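PDB 3S6F: N-acetyltransferase domain-containing protein from Deinococcus radiodurans, which binds coenzyme A and, as a member of the GNAT family, probably transfers acetyl groups to an amine of an unidentified acceptor. Local coordinates for residues A22-F27 with T39-L44; V51-P56 with S92-R97; I61-A66 with I76-V81; L72-P77 with G103-V108. All blocks are in the same frame, centred on the assembly; numbering follows the deposited sequence.

Overall arrangement
Contacts 2, 3 and 4 involve strands of the mixed sheet of a GNAT fold, while contact 1 packs a loop and helix 37-46 against it. Along the chain contact 1 closes first; contact 3, the hairpin of strands 60-68 and 73-81 at the centre of the chain, is nested within the span closed by contact 2, where helix 90-102 packs on strand 49-54. The centres of contacts 2 and 3 are about 9 Å apart. Contact 4 shares I76 and P77 with contact 3 and adds strand 107-112 at the dimer interface. Contacts 1 and 4 lie about 23 Å apart, centre to centre, on opposite sides of the middle. Coenzyme A is held where contacts 2 and 3 meet.

Contact 1 of 4, residues A22-F27 with T39-L44; sequences AQLGGF and TLWRIL
L24 reaches from the loop into the flank of helix 37-46 and divides its two methyls among three helix residues. L24 CD1 lies 3.7 Å from W41 CD1, in an oblique approach that also brings it beside the W41 backbone. The other methyl, CD2, meets L44 tip to tip, with L24 CD2 and L44 CD1 3.9 Å apart. L40 runs at about a right angle to L24. With its CG anti to the backbone N (chi1 180°), L40 sends CD2 out to the loop, where it sits 3.8 Å from F27 CD2 and equally near L24 O. That carbonyl oxygen also lies in the plane of the F27 ring, at its edge. An alanine in place of L24 would probably open a gap between W41, L40 and L44 that the shorter side chain cannot fill. The polar end of W41 is engaged outside the contact, its NE1 bonding to V19 O. F27 carries the packing inward by meeting F63 of strand 60-68 edge-to-face. No hydrogen bond joins the two segments: this is a hydrophobic seam of loop against helix, covering one side of the central sheet of the GNAT fold.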
# COMPACT_ATOMS: atom_id res chain seq x y z
N ALA A 22 -3.96 -19.93 16.88
CA ALA A 22 -4.08 -21.37 16.59
C ALA A 22 -4.92 -21.68 15.38
O ALA A 22 -4.86 -22.81 14.90
CB ALA A 22 -4.63 -22.15 17.79
N GLN A 23 -5.75 -20.74 14.94
CA GLN A 23 -6.60 -20.87 13.77
C GLN A 23 -6.01 -20.20 12.52
O GLN A 23 -6.61 -20.27 11.46
CB GLN A 23 -7.98 -20.31 14.05
CG GLN A 23 -8.70 -21.17 15.10
CD GLN A 23 -9.97 -20.59 15.61
OE1 GLN A 23 -10.03 -19.39 15.86
NE2 GLN A 23 -10.98 -21.44 15.86
N LEU A 24 -4.82 -19.62 12.63
CA LEU A 24 -4.13 -18.91 11.56
C LEU A 24 -2.88 -19.65 11.10
O LEU A 24 -2.06 -19.08 10.39
CB LEU A 24 -3.78 -17.48 12.02
CG LEU A 24 -4.97 -16.53 12.06
CD1 LEU A 24 -4.59 -15.26 12.82
CD2 LEU A 24 -5.45 -16.14 10.68
N GLY A 25 -2.73 -20.92 11.45
CA GLY A 25 -1.67 -21.72 10.92
C GLY A 25 -1.90 -22.15 9.48
O GLY A 25 -3.04 -22.16 8.99
N GLY A 26 -0.82 -22.51 8.79
CA GLY A 26 -0.89 -23.04 7.43
C GLY A 26 -0.68 -22.08 6.28
O GLY A 26 -0.87 -22.48 5.14
N PHE A 27 -0.34 -20.82 6.58
CA PHE A 27 -0.11 -19.81 5.56
C PHE A 27 1.38 -19.66 5.29
O PHE A 27 2.24 -20.32 5.89
CB PHE A 27 -0.81 -18.52 5.95
CG PHE A 27 -2.29 -18.65 5.89
CD1 PHE A 27 -2.93 -18.74 4.67
CD2 PHE A 27 -3.05 -18.74 7.04
CE1 PHE A 27 -4.29 -18.92 4.60
CE2 PHE A 27 -4.43 -18.88 6.95
CZ PHE A 27 -5.04 -18.98 5.72
N THR A 39 2.20 -13.69 14.69
CA THR A 39 2.52 -12.51 13.92
C THR A 39 1.46 -12.21 12.88
O THR A 39 1.11 -11.04 12.66
CB THR A 39 3.94 -12.59 13.33
OG1 THR A 39 4.84 -12.68 14.45
CG2 THR A 39 4.26 -11.35 12.49
N LEU A 40 0.95 -13.22 12.20
CA LEU A 40 -0.15 -13.02 11.26
C LEU A 40 -1.35 -12.36 11.94
O LEU A 40 -1.97 -11.47 11.38
CB LEU A 40 -0.50 -14.33 10.53
CG LEU A 40 -1.65 -14.23 9.52
CD1 LEU A 40 -1.46 -13.12 8.49
CD2 LEU A 40 -1.84 -15.58 8.82
N TRP A 41 -1.67 -12.81 13.14
CA TRP A 41 -2.77 -12.19 13.88
C TRP A 41 -2.50 -10.69 14.04
O TRP A 41 -3.36 -9.85 13.80
CB TRP A 41 -2.92 -12.90 15.25
CG TRP A 41 -4.21 -12.67 15.96
CD1 TRP A 41 -5.25 -13.54 16.03
CD2 TRP A 41 -4.61 -11.51 16.69
NE1 TRP A 41 -6.27 -13.01 16.74
CE2 TRP A 41 -5.92 -11.77 17.17
CE3 TRP A 41 -4.02 -10.28 16.99
CZ2 TRP A 41 -6.63 -10.86 17.91
CZ3 TRP A 41 -4.75 -9.37 17.74
CH2 TRP A 41 -6.05 -9.67 18.16
N ARG A 42 -1.28 -10.33 14.43
CA ARG A 42 -0.92 -8.90 14.58
C ARG A 42 -0.96 -8.14 13.24
O ARG A 42 -1.42 -6.99 13.19
CB ARG A 42 0.42 -8.73 15.26
CG ARG A 42 0.49 -9.27 16.68
CD ARG A 42 1.86 -8.91 17.37
NE ARG A 42 3.06 -9.51 16.70
CZ ARG A 42 4.06 -8.89 16.06
NH1 ARG A 42 4.10 -7.56 15.91
NH2 ARG A 42 5.03 -9.62 15.50
N ILE A 43 -0.50 -8.79 12.17
CA ILE A 43 -0.58 -8.18 10.84
C ILE A 43 -2.03 -7.83 10.48
O ILE A 43 -2.33 -6.73 10.04
CB ILE A 43 0.09 -9.11 9.77
CG1 ILE A 43 1.60 -9.14 9.96
CG2 ILE A 43 -0.29 -8.68 8.37
CD1 ILE A 43 2.31 -10.26 9.21
N LEU A 44 -2.90 -8.79 10.72
CA LEU A 44 -4.31 -8.55 10.44
C LEU A 44 -4.86 -7.44 11.31
O LEU A 44 -5.63 -6.60 10.86
CB LEU A 44 -5.10 -9.86 10.58
CG LEU A 44 -4.75 -10.93 9.53
CD1 LEU A 44 -5.27 -12.30 10.01
CD2 LEU A 44 -5.28 -10.59 8.18

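Contact 2 of 4, residues V51-P56 with S92-R97; sequences VLARTP and SELMRR. With COA (coenzyme A), chain B.
Apolar contact joins V51 to L94 and R97. V51 CG1, anti to the backbone N (chi1 -171°), lies 3.8 Å from L94 CD2, the two side chains meeting at a slant. The other branch, V51 CG2, rests against the helix itself, 3.9 Å from R97 CB and just as near the R97 carbonyl carbon. A53 CB adds a looser touch to the same L94 methyl. A serine at V51 removes both methyls and would probably leave L94 CD2 and R97 CB less well packed, with a hydroxyl set in an apolar layer.

Ionic interactions run along the helix. E93 spreads its carboxylate between two arginines one turn on, in two salt bridges: R96 NH2 gives E93 OE1 a nearly straight bond of 2.8 Å (165°), close to its own guanidinium plane, while R97 NE meets the anti lone pair of E93 OE2 in a bent bond, also of 2.8 Å, with OE2 lying out of the R97 guanidinium plane. Sharing the two oxygens is likely to hold the carboxylate in its rotation. R97 additionally makes a cation-pi contact with F12.

Ligand binding occupies the start of the segment. S92 grips one pyrophosphate oxygen of coenzyme A twice, OG to O1A at 2.6 Å and the backbone N to O1A at 3.2 Å.

Helix segment 92-97 and strand segment 51-54 run roughly antiparallel (144° between their N-to-C directions), their axes 8.8 Å apart at closest approach. L94 also packs on V64 of strand 60-68 and on L79 and V81 of strand 73-81, while F12 of strand 11-13 packs on L94 as well as on V51, A53 and E93.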
# COMPACT_ATOMS: atom_id res chain seq x y z
N VAL A 51 -10.13 -9.66 5.02
CA VAL A 51 -11.20 -10.65 4.92
C VAL A 51 -10.62 -12.03 5.19
O VAL A 51 -9.56 -12.35 4.65
CB VAL A 51 -11.93 -10.64 3.56
CG1 VAL A 51 -13.17 -11.54 3.59
CG2 VAL A 51 -12.32 -9.22 3.13
N LEU A 52 -11.28 -12.80 6.04
CA LEU A 52 -10.95 -14.18 6.35
C LEU A 52 -12.02 -15.11 5.84
O LEU A 52 -13.20 -14.81 5.97
CB LEU A 52 -10.85 -14.38 7.89
CG LEU A 52 -10.01 -13.37 8.66
CD1 LEU A 52 -9.99 -13.69 10.15
CD2 LEU A 52 -8.57 -13.31 8.11
N ALA A 53 -11.59 -16.26 5.34
CA ALA A 53 -12.45 -17.38 4.95
C ALA A 53 -12.18 -18.52 5.91
O ALA A 53 -11.02 -18.89 6.09
CB ALA A 53 -12.14 -17.81 3.52
N ARG A 54 -13.23 -19.01 6.57
CA ARG A 54 -13.11 -19.98 7.66
C ARG A 54 -13.99 -21.20 7.39
O ARG A 54 -15.12 -21.07 6.93
CB ARG A 54 -13.54 -19.35 8.99
CG ARG A 54 -12.73 -18.10 9.33
CD ARG A 54 -13.14 -17.50 10.67
NE ARG A 54 -12.68 -18.28 11.79
CZ ARG A 54 -13.00 -18.05 13.05
NH1 ARG A 54 -13.88 -17.14 13.37
NH2 ARG A 54 -12.44 -18.77 13.99
N THR A 55 -13.48 -22.35 7.76
CA THR A 55 -14.29 -23.57 7.83
C THR A 55 -15.11 -23.55 9.14
O THR A 55 -14.86 -22.75 10.03
CB THR A 55 -13.40 -24.83 7.71
OG1 THR A 55 -12.28 -24.69 8.59
CG2 THR A 55 -12.92 -25.02 6.31
N PRO A 56 -16.09 -24.48 9.26
CA PRO A 56 -16.96 -24.46 10.42
C PRO A 56 -16.24 -24.62 11.76
O PRO A 56 -16.72 -24.06 12.76
CB PRO A 56 -17.95 -25.60 10.14
CG PRO A 56 -17.99 -25.72 8.67
CD PRO A 56 -16.61 -25.34 8.19
N SER A 92 -10.57 -15.31 -5.72
CA SER A 92 -11.31 -14.25 -6.40
C SER A 92 -12.37 -13.65 -5.49
O SER A 92 -12.56 -12.42 -5.48
CB SER A 92 -11.95 -14.80 -7.66
OG SER A 92 -10.95 -15.18 -8.61
N GLU A 93 -13.05 -14.48 -4.73
CA GLU A 93 -14.07 -14.02 -3.80
C GLU A 93 -13.47 -13.14 -2.70
O GLU A 93 -14.06 -12.11 -2.34
CB GLU A 93 -14.83 -15.21 -3.23
CG GLU A 93 -15.97 -14.82 -2.30
CD GLU A 93 -17.13 -14.13 -2.94
OE1 GLU A 93 -17.28 -14.24 -4.18
OE2 GLU A 93 -17.89 -13.46 -2.23
N LEU A 94 -12.32 -13.56 -2.15
CA LEU A 94 -11.63 -12.75 -1.16
C LEU A 94 -11.29 -11.38 -1.73
O LEU A 94 -11.42 -10.36 -1.05
CB LEU A 94 -10.39 -13.49 -0.67
CG LEU A 94 -10.67 -14.63 0.32
CD1 LEU A 94 -9.41 -15.50 0.47
CD2 LEU A 94 -11.16 -14.11 1.66
N MSE A 95 -10.77 -11.36 -2.96
CA MSE A 95 -10.46 -10.08 -3.59
C MSE A 95 -11.70 -9.19 -3.76
O MSE A 95 -11.67 -8.00 -3.45
CB MSE A 95 -9.78 -10.31 -4.94
CG MSE A 95 -8.34 -10.73 -4.87
SE MSE A 95 -7.17 -9.37 -4.12
CE MSE A 95 -7.41 -8.04 -5.56
N ARG A 96 -12.79 -9.77 -4.25
CA ARG A 96 -14.00 -8.96 -4.38
C ARG A 96 -14.43 -8.41 -3.01
O ARG A 96 -14.82 -7.25 -2.87
CB ARG A 96 -15.13 -9.78 -5.00
CG ARG A 96 -14.99 -10.07 -6.49
CD ARG A 96 -16.25 -10.70 -7.08
NE ARG A 96 -16.42 -12.05 -6.63
CZ ARG A 96 -15.88 -13.11 -7.24
NH1 ARG A 96 -15.16 -12.99 -8.38
NH2 ARG A 96 -16.09 -14.29 -6.69
N ARG A 97 -14.38 -9.26 -1.98
CA ARG A 97 -14.80 -8.83 -0.65
C ARG A 97 -13.88 -7.76 -0.07
O ARG A 97 -14.38 -6.85 0.58
CB ARG A 97 -14.92 -10.03 0.28
CG ARG A 97 -16.17 -10.86 -0.06
CD ARG A 97 -16.19 -12.16 0.72
NE ARG A 97 -17.41 -12.92 0.47
CZ ARG A 97 -18.49 -12.87 1.24
NH1 ARG A 97 -18.56 -12.12 2.32
NH2 ARG A 97 -19.52 -13.66 0.91
N1A COA B . 0.22 -19.78 -11.84
C2A COA B . -0.73 -19.80 -12.85
N3A COA B . -2.06 -19.55 -12.60
C4A COA B . -2.44 -19.30 -11.32
C5A COA B . -1.51 -19.31 -10.29
C6A COA B . -0.16 -19.53 -10.55
N6A COA B . 0.78 -19.50 -9.59
N7A COA B . -2.18 -19.04 -9.14
C8A COA B . -3.49 -18.88 -9.45
N9A COA B . -3.66 -19.04 -10.79
C1B COA B . -4.91 -18.91 -11.54
C2B COA B . -5.31 -20.20 -12.23
O2B COA B . -5.95 -19.82 -13.41
C3B COA B . -6.34 -20.85 -11.31
O3B COA B . -7.23 -21.73 -11.97
P3B COA B . -6.96 -23.34 -11.94
O7A COA B . -5.61 -23.55 -12.58
O8A COA B . -6.96 -23.78 -10.50
O9A COA B . -8.10 -23.93 -12.74
C4B COA B . -7.01 -19.60 -10.78
O4B COA B . -5.98 -18.62 -10.67
C5B COA B . -7.68 -19.80 -9.44
O5B COA B . -8.56 -18.71 -9.19
P1A COA B . -9.49 -18.79 -7.88
O1A COA B . -10.37 -17.60 -7.95
O2A COA B . -10.14 -20.14 -7.71
O3A COA B . -8.41 -18.51 -6.74
P2A COA B . -7.74 -19.54 -5.70
O4A COA B . -7.22 -20.72 -6.42
O5A COA B . -8.71 -19.76 -4.59
O6A COA B . -6.58 -18.60 -5.15
CBP COA B . -4.39 -17.65 -5.30
CCP COA B . -5.67 -17.96 -6.05
CDP COA B . -4.72 -16.75 -4.09
CEP COA B . -3.43 -16.89 -6.24
CAP COA B . -3.80 -19.00 -4.86
OAP COA B . -3.28 -19.70 -5.98
C9P COA B . -2.70 -18.81 -3.86
O9P COA B . -2.97 -18.70 -2.56
N8P COA B . -1.43 -18.80 -4.25
C7P COA B . -0.33 -18.62 -3.31
C6P COA B . -0.15 -17.17 -2.83
C5P COA B . -0.20 -16.22 -3.99
O5P COA B . 0.46 -16.46 -5.01
N4P COA B . -0.99 -15.15 -3.83
C3P COA B . -0.97 -14.01 -4.72
C2P COA B . -0.23 -12.87 -4.02
S1P COA B . 1.56 -13.17 -3.86

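Contact 3 of 4, residues I61-A66 with I76-V81; sequences IGFVNA and IPLLEV. With COA (coenzyme A), chain B.
The antiparallel hairpin of strands 60-68 and 73-81 forms the centre of the GNAT sheet, and its second strand binds coenzyme A. F63 and E80 make the hydrogen-bonded pair, F63 N to E80 O at 2.9 Å and E80 N to F63 O at 3.0 Å; G62 with V81 and V64 with L79 are non-hydrogen-bonded pairs. Beyond them N65 N bonds L78 O. The N65 side chain crosses that of P77 at about a right angle; its CG, between backbone N and carbonyl carbon (chi1 69°), brings N65 OD1 to L78 N in a weak 3.0 Å bond. On one face F63 meets L78 obliquely, CE2 3.7 Å from L78 CB, with L78 CD1 in plane at the ring edge. On the other, V64 CG2 meets I76 CG2 at 3.6 Å. A classic bulge sets I61 and G62 together opposite A53. The E80 carboxylate is taken by the backbone N of F28 and E29. On the edge facing away from 61-66, V81 N bonds coenzyme A O9P almost linearly (177°), and L79 O accepts N4P. Pantetheine's hydrogen bonds here thus come from backbone groups, the L79 and V81 side chains adding packing; N65 O is buried without a partner.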
# COMPACT_ATOMS: atom_id res chain seq x y z
N ILE A 61 -8.80 -20.62 6.28
CA ILE A 61 -8.17 -21.29 5.16
C ILE A 61 -7.87 -20.34 4.00
O ILE A 61 -7.22 -20.74 3.04
CB ILE A 61 -8.89 -22.59 4.71
CG1 ILE A 61 -10.33 -22.30 4.31
CG2 ILE A 61 -8.84 -23.67 5.82
CD1 ILE A 61 -10.53 -21.51 3.00
N GLY A 62 -8.27 -19.07 4.12
CA GLY A 62 -7.86 -18.05 3.15
C GLY A 62 -7.93 -16.72 3.79
O GLY A 62 -8.78 -16.49 4.67
N PHE A 63 -7.09 -15.78 3.34
CA PHE A 63 -7.17 -14.41 3.86
C PHE A 63 -6.64 -13.47 2.82
O PHE A 63 -5.89 -13.83 1.91
CB PHE A 63 -6.42 -14.22 5.20
CG PHE A 63 -4.92 -14.11 5.06
CD1 PHE A 63 -4.13 -15.22 4.94
CD2 PHE A 63 -4.34 -12.86 4.99
CE1 PHE A 63 -2.77 -15.09 4.77
CE2 PHE A 63 -2.97 -12.74 4.86
CZ PHE A 63 -2.20 -13.85 4.72
N VAL A 64 -6.99 -12.20 3.00
CA VAL A 64 -6.44 -11.07 2.25
C VAL A 64 -6.41 -9.88 3.20
O VAL A 64 -7.34 -9.70 4.00
CB VAL A 64 -7.27 -10.78 1.00
CG1 VAL A 64 -8.73 -10.44 1.32
CG2 VAL A 64 -6.65 -9.71 0.12
N ASN A 65 -5.37 -9.06 3.10
CA ASN A 65 -5.32 -7.83 3.89
C ASN A 65 -5.13 -6.63 2.99
O ASN A 65 -4.78 -6.74 1.81
CB ASN A 65 -4.23 -7.87 4.98
CG ASN A 65 -2.80 -7.85 4.43
OD1 ASN A 65 -2.55 -8.35 3.35
ND2 ASN A 65 -1.88 -7.33 5.25
N ALA A 66 -5.31 -5.44 3.57
CA ALA A 66 -5.15 -4.21 2.81
C ALA A 66 -4.70 -3.09 3.74
O ALA A 66 -5.15 -2.98 4.90
CB ALA A 66 -6.42 -3.81 2.07
N ILE A 76 -2.77 -3.94 -1.41
CA ILE A 76 -3.10 -5.30 -0.95
C ILE A 76 -1.81 -6.10 -0.79
O ILE A 76 -1.30 -6.61 -1.79
CB ILE A 76 -4.09 -5.98 -1.89
CG1 ILE A 76 -5.43 -5.12 -1.91
CG2 ILE A 76 -4.37 -7.43 -1.44
CD1 ILE A 76 -6.47 -5.50 -2.94
N PRO A 77 -1.24 -6.18 0.42
CA PRO A 77 0.04 -6.87 0.55
C PRO A 77 0.01 -8.37 0.35
O PRO A 77 0.95 -8.93 -0.21
CB PRO A 77 0.49 -6.50 1.99
CG PRO A 77 -0.23 -5.22 2.30
CD PRO A 77 -1.57 -5.40 1.63
N LEU A 78 -1.01 -9.02 0.91
CA LEU A 78 -1.08 -10.48 1.02
C LEU A 78 -2.43 -11.00 0.60
O LEU A 78 -3.46 -10.48 1.03
CB LEU A 78 -0.79 -10.93 2.45
CG LEU A 78 0.52 -10.52 3.10
CD1 LEU A 78 0.47 -10.83 4.60
CD2 LEU A 78 1.73 -11.18 2.41
N LEU A 79 -2.42 -12.08 -0.17
CA LEU A 79 -3.59 -12.87 -0.53
C LEU A 79 -3.15 -14.32 -0.55
O LEU A 79 -2.21 -14.66 -1.28
CB LEU A 79 -4.12 -12.46 -1.91
CG LEU A 79 -5.21 -13.36 -2.51
CD1 LEU A 79 -6.53 -13.23 -1.75
CD2 LEU A 79 -5.38 -13.06 -4.00
N GLU A 80 -3.83 -15.19 0.19
CA GLU A 80 -3.45 -16.58 0.15
C GLU A 80 -4.63 -17.45 0.52
O GLU A 80 -5.39 -17.19 1.44
CB GLU A 80 -2.29 -16.90 1.10
CG GLU A 80 -1.70 -18.28 0.92
CD GLU A 80 -0.43 -18.51 1.74
OE1 GLU A 80 -0.09 -17.64 2.57
OE2 GLU A 80 0.20 -19.58 1.56
N VAL A 81 -4.76 -18.53 -0.25
CA VAL A 81 -5.70 -19.62 0.02
C VAL A 81 -4.87 -20.87 0.21
O VAL A 81 -3.95 -21.14 -0.56
CB VAL A 81 -6.72 -19.79 -1.14
CG1 VAL A 81 -7.56 -21.05 -0.99
CG2 VAL A 81 -7.60 -18.53 -1.27
N1A COA B . 0.22 -19.78 -11.84
C2A COA B . -0.73 -19.80 -12.85
N3A COA B . -2.06 -19.55 -12.60
C4A COA B . -2.44 -19.30 -11.32
C5A COA B . -1.51 -19.31 -10.29
C6A COA B . -0.16 -19.53 -10.55
N6A COA B . 0.78 -19.50 -9.59
N7A COA B . -2.18 -19.04 -9.14
C8A COA B . -3.49 -18.88 -9.45
N9A COA B . -3.66 -19.04 -10.79
C1B COA B . -4.91 -18.91 -11.54
C2B COA B . -5.31 -20.20 -12.23
O2B COA B . -5.95 -19.82 -13.41
C3B COA B . -6.34 -20.85 -11.31
O3B COA B . -7.23 -21.73 -11.97
P3B COA B . -6.96 -23.34 -11.94
O7A COA B . -5.61 -23.55 -12.58
O8A COA B . -6.96 -23.78 -10.50
O9A COA B . -8.10 -23.93 -12.74
C4B COA B . -7.01 -19.60 -10.78
O4B COA B . -5.98 -18.62 -10.67
C5B COA B . -7.68 -19.80 -9.44
O5B COA B . -8.56 -18.71 -9.19
P1A COA B . -9.49 -18.79 -7.88
O1A COA B . -10.37 -17.60 -7.95
O2A COA B . -10.14 -20.14 -7.71
O3A COA B . -8.41 -18.51 -6.74
P2A COA B . -7.74 -19.54 -5.70
O4A COA B . -7.22 -20.72 -6.42
O5A COA B . -8.71 -19.76 -4.59
O6A COA B . -6.58 -18.60 -5.15
CBP COA B . -4.39 -17.65 -5.30
CCP COA B . -5.67 -17.96 -6.05
CDP COA B . -4.72 -16.75 -4.09
CEP COA B . -3.43 -16.89 -6.24
CAP COA B . -3.80 -19.00 -4.86
OAP COA B . -3.28 -19.70 -5.98
C9P COA B . -2.70 -18.81 -3.86
O9P COA B . -2.97 -18.70 -2.56
N8P COA B . -1.43 -18.80 -4.25
C7P COA B . -0.33 -18.62 -3.31
C6P COA B . -0.15 -17.17 -2.83
C5P COA B . -0.20 -16.22 -3.99
O5P COA B . 0.46 -16.46 -5.01
N4P COA B . -0.99 -15.15 -3.83
C3P COA B . -0.97 -14.01 -4.72
C2P COA B . -0.23 -12.87 -4.02
S1P COA B . 1.56 -13.17 -3.86

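Contact 4 of 4, residues L72-P77 with G103-V108; sequences LAASIP and GDLYMV
L72 O accepts the backbone N of M107 at 2.9 Å (153°), and M107 O in turn accepts A74 N, again at 2.9 Å; both donors are tilted from the carbonyl plane they approach. The neighbouring amide, Y106 N, lies 3.4 Å from L72 O, but the angle is too poor for a bond. A74 O receives a CA-H...O contact from V108, and A73 CA makes the matching one to M107 O. D69 OD1 takes up two further amides, L72 N and A73 N, where the strand begins.

These are the pairings of parallel strands, A73 with M107 and A74 with V108, and they complete a beta-alpha-beta unit in which helix 90-102 carries the chain from strand 73-81 to strand 107-112. G103, the first residue past the helix, has a positive phi that a glycine readily adopts.

On one face A73 CB opposes M107 CB, a selenomethionine here. On the other, A74 CB packs on L105 CD1, and I76 CD1 extends to V108 CG1 at 3.9 Å. L72 and Y106 lie side by side, pointing the same way: with CG anti to its amide N (chi1 -159°), L72 brings CD1 to 3.7 Å from Y106 CB.

Other backbone groups bond within the chain, A74 and I76 with D109 and S75 with L67. Several carbonyls of 103-105 are met from the second subunit: R135 NH1 of that chain bonds both G103 O and L105 O, and N138 ND2 of that chain reaches D104 O. M107 and V108 pair antiparallel with a strand of that subunit, continuing the sheet across the interface.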
# COMPACT_ATOMS: atom_id res chain seq x y z
N LEU A 72 -7.88 8.19 -0.68
CA LEU A 72 -7.38 8.15 -2.06
C LEU A 72 -6.77 6.81 -2.45
O LEU A 72 -6.83 6.47 -3.63
CB LEU A 72 -6.38 9.26 -2.31
CG LEU A 72 -6.15 9.64 -3.78
CD1 LEU A 72 -7.35 10.41 -4.33
CD2 LEU A 72 -4.83 10.41 -3.96
N ALA A 73 -6.13 6.09 -1.51
CA ALA A 73 -5.30 4.97 -1.89
C ALA A 73 -5.31 3.80 -0.93
O ALA A 73 -5.33 3.99 0.27
CB ALA A 73 -3.83 5.43 -2.13
N ALA A 74 -5.18 2.62 -1.52
CA ALA A 74 -5.06 1.39 -0.80
C ALA A 74 -4.11 0.45 -1.53
O ALA A 74 -3.90 0.55 -2.74
CB ALA A 74 -6.42 0.72 -0.60
N SER A 75 -3.51 -0.47 -0.79
CA SER A 75 -2.74 -1.54 -1.40
C SER A 75 -2.98 -2.85 -0.68
O SER A 75 -3.33 -2.88 0.50
CB SER A 75 -1.25 -1.22 -1.42
OG SER A 75 -0.71 -1.22 -0.09
N ILE A 76 -2.77 -3.94 -1.41
CA ILE A 76 -3.10 -5.30 -0.95
C ILE A 76 -1.81 -6.10 -0.79
O ILE A 76 -1.30 -6.61 -1.79
CB ILE A 76 -4.09 -5.98 -1.89
CG1 ILE A 76 -5.43 -5.12 -1.91
CG2 ILE A 76 -4.37 -7.43 -1.44
CD1 ILE A 76 -6.47 -5.50 -2.94
N PRO A 77 -1.24 -6.18 0.42
CA PRO A 77 0.04 -6.87 0.55
C PRO A 77 0.01 -8.37 0.35
O PRO A 77 0.95 -8.93 -0.21
CB PRO A 77 0.49 -6.50 1.99
CG PRO A 77 -0.23 -5.22 2.30
CD PRO A 77 -1.57 -5.40 1.63
N GLY A 103 -13.94 0.22 -0.21
CA GLY A 103 -14.74 1.25 -0.85
C GLY A 103 -14.14 1.74 -2.17
O GLY A 103 -13.14 1.24 -2.67
N ASP A 104 -14.76 2.75 -2.77
CA ASP A 104 -14.42 3.15 -4.14
C ASP A 104 -13.30 4.19 -4.24
O ASP A 104 -13.34 5.09 -5.05
CB ASP A 104 -15.67 3.62 -4.89
CG ASP A 104 -16.58 2.46 -5.29
OD1 ASP A 104 -16.12 1.29 -5.35
OD2 ASP A 104 -17.75 2.76 -5.58
N LEU A 105 -12.28 4.03 -3.42
CA LEU A 105 -11.01 4.78 -3.46
C LEU A 105 -10.48 4.92 -4.84
O LEU A 105 -10.54 3.96 -5.62
CB LEU A 105 -9.91 4.01 -2.73
CG LEU A 105 -10.15 3.77 -1.26
CD1 LEU A 105 -9.10 2.83 -0.67
CD2 LEU A 105 -10.27 5.13 -0.50
N TYR A 106 -9.84 6.02 -5.15
CA TYR A 106 -9.25 6.23 -6.43
C TYR A 106 -8.24 5.15 -6.84
O TYR A 106 -8.31 4.62 -7.95
CB TYR A 106 -8.60 7.64 -6.48
CG TYR A 106 -7.88 7.91 -7.78
CD1 TYR A 106 -8.53 7.70 -8.99
CD2 TYR A 106 -6.57 8.35 -7.81
CE1 TYR A 106 -7.88 7.88 -10.16
CE2 TYR A 106 -5.90 8.56 -9.02
CZ TYR A 106 -6.59 8.30 -10.21
OH TYR A 106 -5.99 8.42 -11.44
N MSE A 107 -7.33 4.82 -5.93
CA MSE A 107 -6.24 3.89 -6.25
C MSE A 107 -6.30 2.65 -5.39
O MSE A 107 -6.33 2.75 -4.17
CB MSE A 107 -4.88 4.54 -5.98
CG MSE A 107 -4.61 5.76 -6.80
SE MSE A 107 -3.17 6.86 -6.03
CE MSE A 107 -1.75 5.58 -6.06
N VAL A 108 -6.23 1.48 -6.03
CA VAL A 108 -5.97 0.22 -5.34
C VAL A 108 -4.87 -0.46 -6.13
O VAL A 108 -5.01 -0.63 -7.36
CB VAL A 108 -7.17 -0.70 -5.25
CG1 VAL A 108 -6.82 -1.95 -4.44
CG2 VAL A 108 -8.38 0.04 -4.58